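Local coordinates for YARHG domain-containing protein (Legionella pneumophila subsp. pneumophila, PDB 4G2A) that is of unknown function but has been proposed to bind nutrients, and joins a beta-rich DUF4424 region to a helical YARHG domain, at residues 171-185 with 211-225. Numbering follows the deposited sequence.
Sequences SIGHTRLEVIPNTPT and RADRKYIWDLRHFQP. With SO4 (sulfate ion), chain H.
Sandwiched between two arginine side chains, the ring of His174 carries CD of Arg176 on one face and the guanidinium of Arg221 on the other, the latter stacked with planes 25° apart. The ring lies beside the backbone of 215-220 because its CG is anti to the backbone N (chi1 -160°), which brings NE2 to within 2.6 Å of Asp219 OD1. This hydrogen bond runs near the ring plane and meets the oxygen almost along its C-O axis; Arg221 NH1 pairs with a sulfate close to the Asp219 side chain.

Strands 174-180 and 215-220 run antiparallel, and the face bearing Thr175, Leu177, Val179, Tyr216, Trp218 and Leu220 is largely apolar. There Leu177 pushes CD1 against Trp218 CB (3.7 Å) and reaches Leu220 CD1 (4.1 Å), while Val179 CG2 comes within 4.2 Å of Trp218 CZ3. Leu220 CD1 sits over the centre of one face of Phe223, Pro225 CA lies over the opposite face, toward its rim, and Ile172 CD1 abuts the ring edge at CD2 (3.8 Å). Thr175 wedges OG1 against CB and CD2 of the same phenylalanine, its hydroxyl held by Glu26.

Toward the other end, Pro181 CG touches the edge of Tyr216 at CE2 (3.9 Å). Tyr216 OH makes a 2.5 Å hydrogen bond with Thr185 OG1 and accepts another from Arg214 NH1 (3.0 Å), which also pairs with Glu190. Water links Asn182 N with Ala212 O and Arg214 O; another lies near a second sulfate, probably from the crystallisation liquor, bound through O4 by Arg211 N and also by Arg186.

Strand 174-180 pairs in parallel with strand 21-33, and strand 215-220 pairs with the short strand 206-208. Val179, Pro181, Tyr216 and Trp218 pack onto strand 229-235, which leads directly into helix 236-250.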
loop_
_atom_site.group_PDB
_atom_site.type_symbol
_atom_site.label_atom_id
_atom_site.label_comp_id
_atom_site.label_asym_id
_atom_site.label_seq_id
_atom_site.Cartn_x
_atom_site.Cartn_y
_atom_site.Cartn_z
ATOM N N SER A 171 -20.966 11.241 9.056
ATOM C CA SER A 171 -19.914 11.558 8.107
ATOM C C SER A 171 -18.616 12.094 8.751
ATOM O O SER A 171 -18.634 12.681 9.843
ATOM C CB SER A 171 -20.431 12.529 7.039
ATOM O OG SER A 171 -20.239 13.909 7.309
ATOM N N ILE A 172 -17.488 11.853 8.047
ATOM C CA ILE A 172 -16.163 12.380 8.372
ATOM C C ILE A 172 -15.901 13.547 7.376
ATOM O O ILE A 172 -14.759 13.904 7.119
ATOM C CB ILE A 172 -15.008 11.309 8.429
ATOM C CG1 ILE A 172 -14.806 10.550 7.104
ATOM C CG2 ILE A 172 -15.186 10.355 9.607
ATOM C CD1 ILE A 172 -13.578 9.580 7.056
ATOM N N GLY A 173 -16.982 14.120 6.831
ATOM C CA GLY A 173 -16.953 15.242 5.901
ATOM C C GLY A 173 -16.280 14.989 4.570
ATOM O O GLY A 173 -16.484 13.934 3.958
ATOM N N HIS A 174 -15.510 15.993 4.098
ATOM C CA HIS A 174 -14.784 15.999 2.834
ATOM C C HIS A 174 -13.507 15.171 2.928
ATOM O O HIS A 174 -12.502 15.642 3.440
ATOM C CB HIS A 174 -14.463 17.433 2.378
ATOM C CG HIS A 174 -14.154 17.538 0.913
ATOM N ND1 HIS A 174 -13.846 18.748 0.333
ATOM C CD2 HIS A 174 -14.138 16.580 -0.048
ATOM C CE1 HIS A 174 -13.647 18.489 -0.951
ATOM N NE2 HIS A 174 -13.807 17.196 -1.221
ATOM N N THR A 175 -13.549 13.945 2.396
ATOM C CA THR A 175 -12.466 12.975 2.428
ATOM C C THR A 175 -11.694 12.967 1.118
ATOM O O THR A 175 -12.227 12.586 0.070
ATOM C CB THR A 175 -13.058 11.581 2.768
ATOM O OG1 THR A 175 -13.941 11.738 3.888
ATOM C CG2 THR A 175 -11.992 10.542 3.089
ATOM N N ARG A 176 -10.435 13.382 1.178
ATOM C CA ARG A 176 -9.573 13.340 0.003
ATOM C C ARG A 176 -8.444 12.346 0.248
ATOM O O ARG A 176 -7.693 12.490 1.215
ATOM C CB ARG A 176 -9.047 14.727 -0.373
ATOM C CG ARG A 176 -10.050 15.491 -1.213
ATOM C CD ARG A 176 -10.352 16.872 -0.687
ATOM N NE ARG A 176 -10.199 16.947 0.762
ATOM C CZ ARG A 176 -9.904 18.060 1.417
ATOM N NH1 ARG A 176 -9.771 19.210 0.764
ATOM N NH2 ARG A 176 -9.744 18.037 2.730
ATOM N N LEU A 177 -8.374 11.297 -0.598
ATOM C CA LEU A 177 -7.378 10.234 -0.493
ATOM C C LEU A 177 -6.588 10.097 -1.781
ATOM O O LEU A 177 -7.165 10.041 -2.871
ATOM C CB LEU A 177 -8.026 8.879 -0.129
ATOM C CG LEU A 177 -8.958 8.869 1.090
ATOM C CD1 LEU A 177 -10.259 8.154 0.761
ATOM C CD2 LEU A 177 -8.270 8.231 2.286
ATOM N N GLU A 178 -5.267 10.011 -1.656
ATOM C CA GLU A 178 -4.429 9.882 -2.839
ATOM C C GLU A 178 -3.314 8.859 -2.605
ATOM O O GLU A 178 -2.523 9.016 -1.671
ATOM C CB GLU A 178 -3.861 11.261 -3.224
ATOM C CG GLU A 178 -3.254 11.354 -4.615
ATOM C CD GLU A 178 -2.670 12.714 -4.962
ATOM O OE1 GLU A 178 -2.051 13.345 -4.075
ATOM O OE2 GLU A 178 -2.815 13.141 -6.131
ATOM N N VAL A 179 -3.267 7.803 -3.463
ATOM C CA VAL A 179 -2.207 6.784 -3.443
ATOM C C VAL A 179 -1.327 6.994 -4.690
ATOM O O VAL A 179 -1.843 7.071 -5.808
ATOM C CB VAL A 179 -2.742 5.352 -3.321
ATOM C CG1 VAL A 179 -1.597 4.337 -3.454
ATOM C CG2 VAL A 179 -3.482 5.170 -1.995
ATOM N N ILE A 180 -0.017 7.200 -4.464
ATOM C CA ILE A 180 0.999 7.525 -5.483
ATOM C C ILE A 180 2.152 6.533 -5.367
ATOM O O ILE A 180 3.110 6.791 -4.640
ATOM C CB ILE A 180 1.510 9.005 -5.353
ATOM C CG1 ILE A 180 0.354 9.982 -5.164
ATOM C CG2 ILE A 180 2.411 9.426 -6.543
ATOM C CD1 ILE A 180 0.701 11.163 -4.333
ATOM N N PRO A 181 2.100 5.419 -6.123
ATOM C CA PRO A 181 3.163 4.401 -6.004
ATOM C C PRO A 181 4.557 4.862 -6.446
ATOM O O PRO A 181 5.551 4.338 -5.938
ATOM C CB PRO A 181 2.653 3.266 -6.895
ATOM C CG PRO A 181 1.169 3.462 -6.964
ATOM C CD PRO A 181 1.002 4.947 -6.996
ATOM N N ASN A 182 4.635 5.813 -7.406
ATOM C CA ASN A 182 5.884 6.345 -7.956
ATOM C C ASN A 182 6.652 5.292 -8.785
ATOM O O ASN A 182 7.851 5.449 -9.044
ATOM C CB ASN A 182 6.765 6.944 -6.861
ATOM C CG ASN A 182 6.223 8.250 -6.364
ATOM O OD1 ASN A 182 5.932 9.155 -7.137
ATOM N ND2 ASN A 182 6.076 8.382 -5.073
ATOM N N THR A 183 5.949 4.232 -9.210
ATOM C CA THR A 183 6.464 3.154 -10.067
ATOM C C THR A 183 5.291 2.700 -10.942
ATOM O O THR A 183 4.162 2.846 -10.476
ATOM C CB THR A 183 7.085 2.003 -9.226
ATOM O OG1 THR A 183 7.818 1.117 -10.085
ATOM C CG2 THR A 183 6.050 1.196 -8.447
ATOM N N PRO A 184 5.466 2.147 -12.173
ATOM C CA PRO A 184 4.273 1.709 -12.940
ATOM C C PRO A 184 3.511 0.584 -12.220
ATOM O O PRO A 184 4.127 -0.310 -11.633
ATOM C CB PRO A 184 4.854 1.265 -14.296
ATOM C CG PRO A 184 6.181 1.935 -14.378
ATOM C CD PRO A 184 6.698 1.935 -12.963
ATOM N N THR A 185 2.176 0.704 -12.155
ATOM C CA THR A 185 1.312 -0.264 -11.479
ATOM C C THR A 185 0.035 -0.535 -12.257
ATOM O O THR A 185 -0.329 0.192 -13.181
ATOM C CB THR A 185 0.886 0.212 -10.034
ATOM O OG1 THR A 185 0.102 1.391 -10.139
ATOM C CG2 THR A 185 2.052 0.443 -9.089
ATOM N N ARG A 211 2.331 5.676 -16.557
ATOM C CA ARG A 211 3.621 5.078 -16.214
ATOM C C ARG A 211 3.866 5.187 -14.693
ATOM O O ARG A 211 2.981 4.834 -13.920
ATOM C CB ARG A 211 4.765 5.718 -17.052
ATOM C CG ARG A 211 4.511 5.807 -18.576
ATOM C CD ARG A 211 4.937 4.565 -19.362
ATOM N NE ARG A 211 4.108 3.402 -19.027
ATOM C CZ ARG A 211 4.546 2.279 -18.459
ATOM N NH1 ARG A 211 5.842 2.107 -18.218
ATOM N NH2 ARG A 211 3.696 1.313 -18.152
ATOM N N ALA A 212 5.040 5.684 -14.271
ATOM C CA ALA A 212 5.447 5.863 -12.874
ATOM C C ALA A 212 4.610 6.926 -12.152
ATOM O O ALA A 212 4.654 7.010 -10.930
ATOM C CB ALA A 212 6.916 6.253 -12.825
ATOM N N ASP A 213 3.830 7.715 -12.899
ATOM C CA ASP A 213 3.003 8.788 -12.365
ATOM C C ASP A 213 1.518 8.390 -12.230
ATOM O O ASP A 213 0.702 9.247 -11.907
ATOM C CB ASP A 213 3.161 10.031 -13.260
ATOM C CG ASP A 213 4.597 10.537 -13.358
ATOM O OD1 ASP A 213 5.250 10.693 -12.296
ATOM O OD2 ASP A 213 5.065 10.786 -14.496
ATOM N N ARG A 214 1.175 7.101 -12.440
ATOM C CA ARG A 214 -0.195 6.591 -12.325
ATOM C C ARG A 214 -0.624 6.649 -10.854
ATOM O O ARG A 214 0.015 6.037 -10.014
ATOM C CB ARG A 214 -0.307 5.178 -12.910
ATOM C CG ARG A 214 -1.713 4.823 -13.379
ATOM C CD ARG A 214 -1.909 3.316 -13.483
ATOM N NE ARG A 214 -3.032 2.955 -14.356
ATOM C CZ ARG A 214 -3.900 1.986 -14.093
ATOM N NH1 ARG A 214 -3.794 1.273 -12.981
ATOM N NH2 ARG A 214 -4.871 1.708 -14.950
ATOM N N LYS A 215 -1.624 7.491 -10.546
ATOM C CA LYS A 215 -2.151 7.789 -9.202
ATOM C C LYS A 215 -3.574 7.297 -9.057
ATOM O O LYS A 215 -4.303 7.249 -10.051
ATOM C CB LYS A 215 -2.132 9.306 -8.939
ATOM C CG LYS A 215 -0.755 9.927 -8.848
ATOM C CD LYS A 215 -0.810 11.467 -8.956
ATOM C CE LYS A 215 -0.684 11.978 -10.367
ATOM N NZ LYS A 215 0.690 11.793 -10.912
ATOM N N TYR A 216 -3.973 6.957 -7.816
ATOM C CA TYR A 216 -5.304 6.467 -7.453
ATOM C C TYR A 216 -5.917 7.473 -6.501
ATOM O O TYR A 216 -5.379 7.694 -5.408
ATOM C CB TYR A 216 -5.203 5.059 -6.844
ATOM C CG TYR A 216 -4.470 4.098 -7.759
ATOM C CD1 TYR A 216 -5.125 3.482 -8.825
ATOM C CD2 TYR A 216 -3.100 3.883 -7.621
ATOM C CE1 TYR A 216 -4.441 2.646 -9.712
ATOM C CE2 TYR A 216 -2.401 3.057 -8.508
ATOM C CZ TYR A 216 -3.081 2.427 -9.541
ATOM O OH TYR A 216 -2.419 1.576 -10.378
ATOM N N ILE A 217 -6.990 8.152 -6.954
ATOM C CA ILE A 217 -7.607 9.258 -6.216
ATOM C C ILE A 217 -9.085 9.014 -5.875
ATOM O O ILE A 217 -9.868 8.543 -6.697
ATOM C CB ILE A 217 -7.441 10.586 -7.043
ATOM C CG1 ILE A 217 -5.969 10.951 -7.215
ATOM C CG2 ILE A 217 -8.174 11.781 -6.438
ATOM C CD1 ILE A 217 -5.539 10.913 -8.603
ATOM N N TRP A 218 -9.439 9.399 -4.650
ATOM C CA TRP A 218 -10.784 9.462 -4.083
ATOM C C TRP A 218 -11.027 10.903 -3.635
ATOM O O TRP A 218 -10.106 11.529 -3.101
ATOM C CB TRP A 218 -10.942 8.519 -2.881
ATOM C CG TRP A 218 -10.868 7.048 -3.147
ATOM C CD1 TRP A 218 -11.904 6.165 -3.103
ATOM C CD2 TRP A 218 -9.671 6.258 -3.270
ATOM N NE1 TRP A 218 -11.439 4.880 -3.292
ATOM C CE2 TRP A 218 -10.069 4.904 -3.361
ATOM C CE3 TRP A 218 -8.295 6.565 -3.325
ATOM C CZ2 TRP A 218 -9.146 3.855 -3.486
ATOM C CZ3 TRP A 218 -7.383 5.531 -3.475
ATOM C CH2 TRP A 218 -7.811 4.192 -3.557
ATOM N N ASP A 219 -12.234 11.440 -3.881
ATOM C CA ASP A 219 -12.641 12.789 -3.468
ATOM C C ASP A 219 -14.119 12.707 -3.095
ATOM O O ASP A 219 -14.997 12.818 -3.951
ATOM C CB ASP A 219 -12.357 13.814 -4.570
ATOM C CG ASP A 219 -12.528 15.267 -4.153
ATOM O OD1 ASP A 219 -13.105 15.518 -3.060
ATOM O OD2 ASP A 219 -12.096 16.157 -4.919
ATOM N N LEU A 220 -14.380 12.437 -1.806
ATOM C CA LEU A 220 -15.711 12.158 -1.257
ATOM C C LEU A 220 -16.186 13.243 -0.285
ATOM O O LEU A 220 -15.435 13.679 0.580
ATOM C CB LEU A 220 -15.673 10.768 -0.567
ATOM C CG LEU A 220 -14.775 9.700 -1.270
ATOM C CD1 LEU A 220 -14.171 8.722 -0.276
ATOM C CD2 LEU A 220 -15.499 9.008 -2.412
ATOM N N ARG A 221 -17.440 13.673 -0.446
ATOM C CA ARG A 221 -18.086 14.712 0.353
ATOM C C ARG A 221 -19.175 14.048 1.155
ATOM O O ARG A 221 -19.755 13.086 0.664
ATOM C CB ARG A 221 -18.627 15.854 -0.536
ATOM C CG ARG A 221 -17.585 16.436 -1.515
ATOM C CD ARG A 221 -17.994 17.784 -2.077
ATOM N NE ARG A 221 -17.737 18.877 -1.139
ATOM C CZ ARG A 221 -16.938 19.912 -1.384
ATOM N NH1 ARG A 221 -16.307 20.014 -2.549
ATOM N NH2 ARG A 221 -16.770 20.861 -0.468
ATOM N N HIS A 222 -19.384 14.483 2.427
ATOM C CA HIS A 222 -20.322 13.899 3.389
ATOM C C HIS A 222 -20.094 12.413 3.553
ATOM O O HIS A 222 -21.051 11.659 3.772
ATOM C CB HIS A 222 -21.778 14.165 2.992
ATOM C CG HIS A 222 -22.233 15.501 3.432
ATOM N ND1 HIS A 222 -22.506 15.758 4.760
ATOM C CD2 HIS A 222 -22.381 16.642 2.714
ATOM C CE1 HIS A 222 -22.855 17.036 4.807
ATOM N NE2 HIS A 222 -22.790 17.611 3.597
ATOM N N PHE A 223 -18.817 12.000 3.490
ATOM C CA PHE A 223 -18.419 10.605 3.517
ATOM C C PHE A 223 -18.763 9.898 4.821
ATOM O O PHE A 223 -18.217 10.229 5.868
ATOM C CB PHE A 223 -16.916 10.464 3.218
ATOM C CG PHE A 223 -16.386 9.043 3.105
ATOM C CD1 PHE A 223 -17.007 8.112 2.282
ATOM C CD2 PHE A 223 -15.222 8.665 3.760
ATOM C CE1 PHE A 223 -16.495 6.820 2.149
ATOM C CE2 PHE A 223 -14.709 7.377 3.624
ATOM C CZ PHE A 223 -15.351 6.463 2.819
ATOM N N GLN A 224 -19.685 8.924 4.731
ATOM C CA GLN A 224 -20.070 8.015 5.803
ATOM C C GLN A 224 -19.077 6.859 5.696
ATOM O O GLN A 224 -19.171 6.088 4.740
ATOM C CB GLN A 224 -21.540 7.560 5.664
ATOM C CG GLN A 224 -22.567 8.603 6.117
ATOM C CD GLN A 224 -24.007 8.147 5.969
ATOM O OE1 GLN A 224 -24.805 8.193 6.916
ATOM N NE2 GLN A 224 -24.391 7.739 4.767
ATOM N N PRO A 225 -18.031 6.781 6.554
ATOM C CA PRO A 225 -17.019 5.728 6.357
ATOM C C PRO A 225 -17.534 4.333 6.728
ATOM O O PRO A 225 -17.552 3.941 7.907
ATOM C CB PRO A 225 -15.864 6.196 7.234
ATOM C CG PRO A 225 -16.526 6.969 8.335
ATOM C CD PRO A 225 -17.723 7.620 7.735
HETATM S S SO4 H . 0.269 3.168 -17.949
HETATM O O1 SO4 H . 1.249 2.476 -17.102
HETATM O O2 SO4 H . -0.052 2.307 -19.095
HETATM O O3 SO4 H . -0.945 3.448 -17.189
HETATM O O4 SO4 H . 0.818 4.432 -18.431
HETATM O O HOH W 1 2.705 6.941 -9.176
HETATM O O HOH W 2 1.589 3.649 -10.515
HETATM O O HOH W 3 1.489 2.611 -14.321
#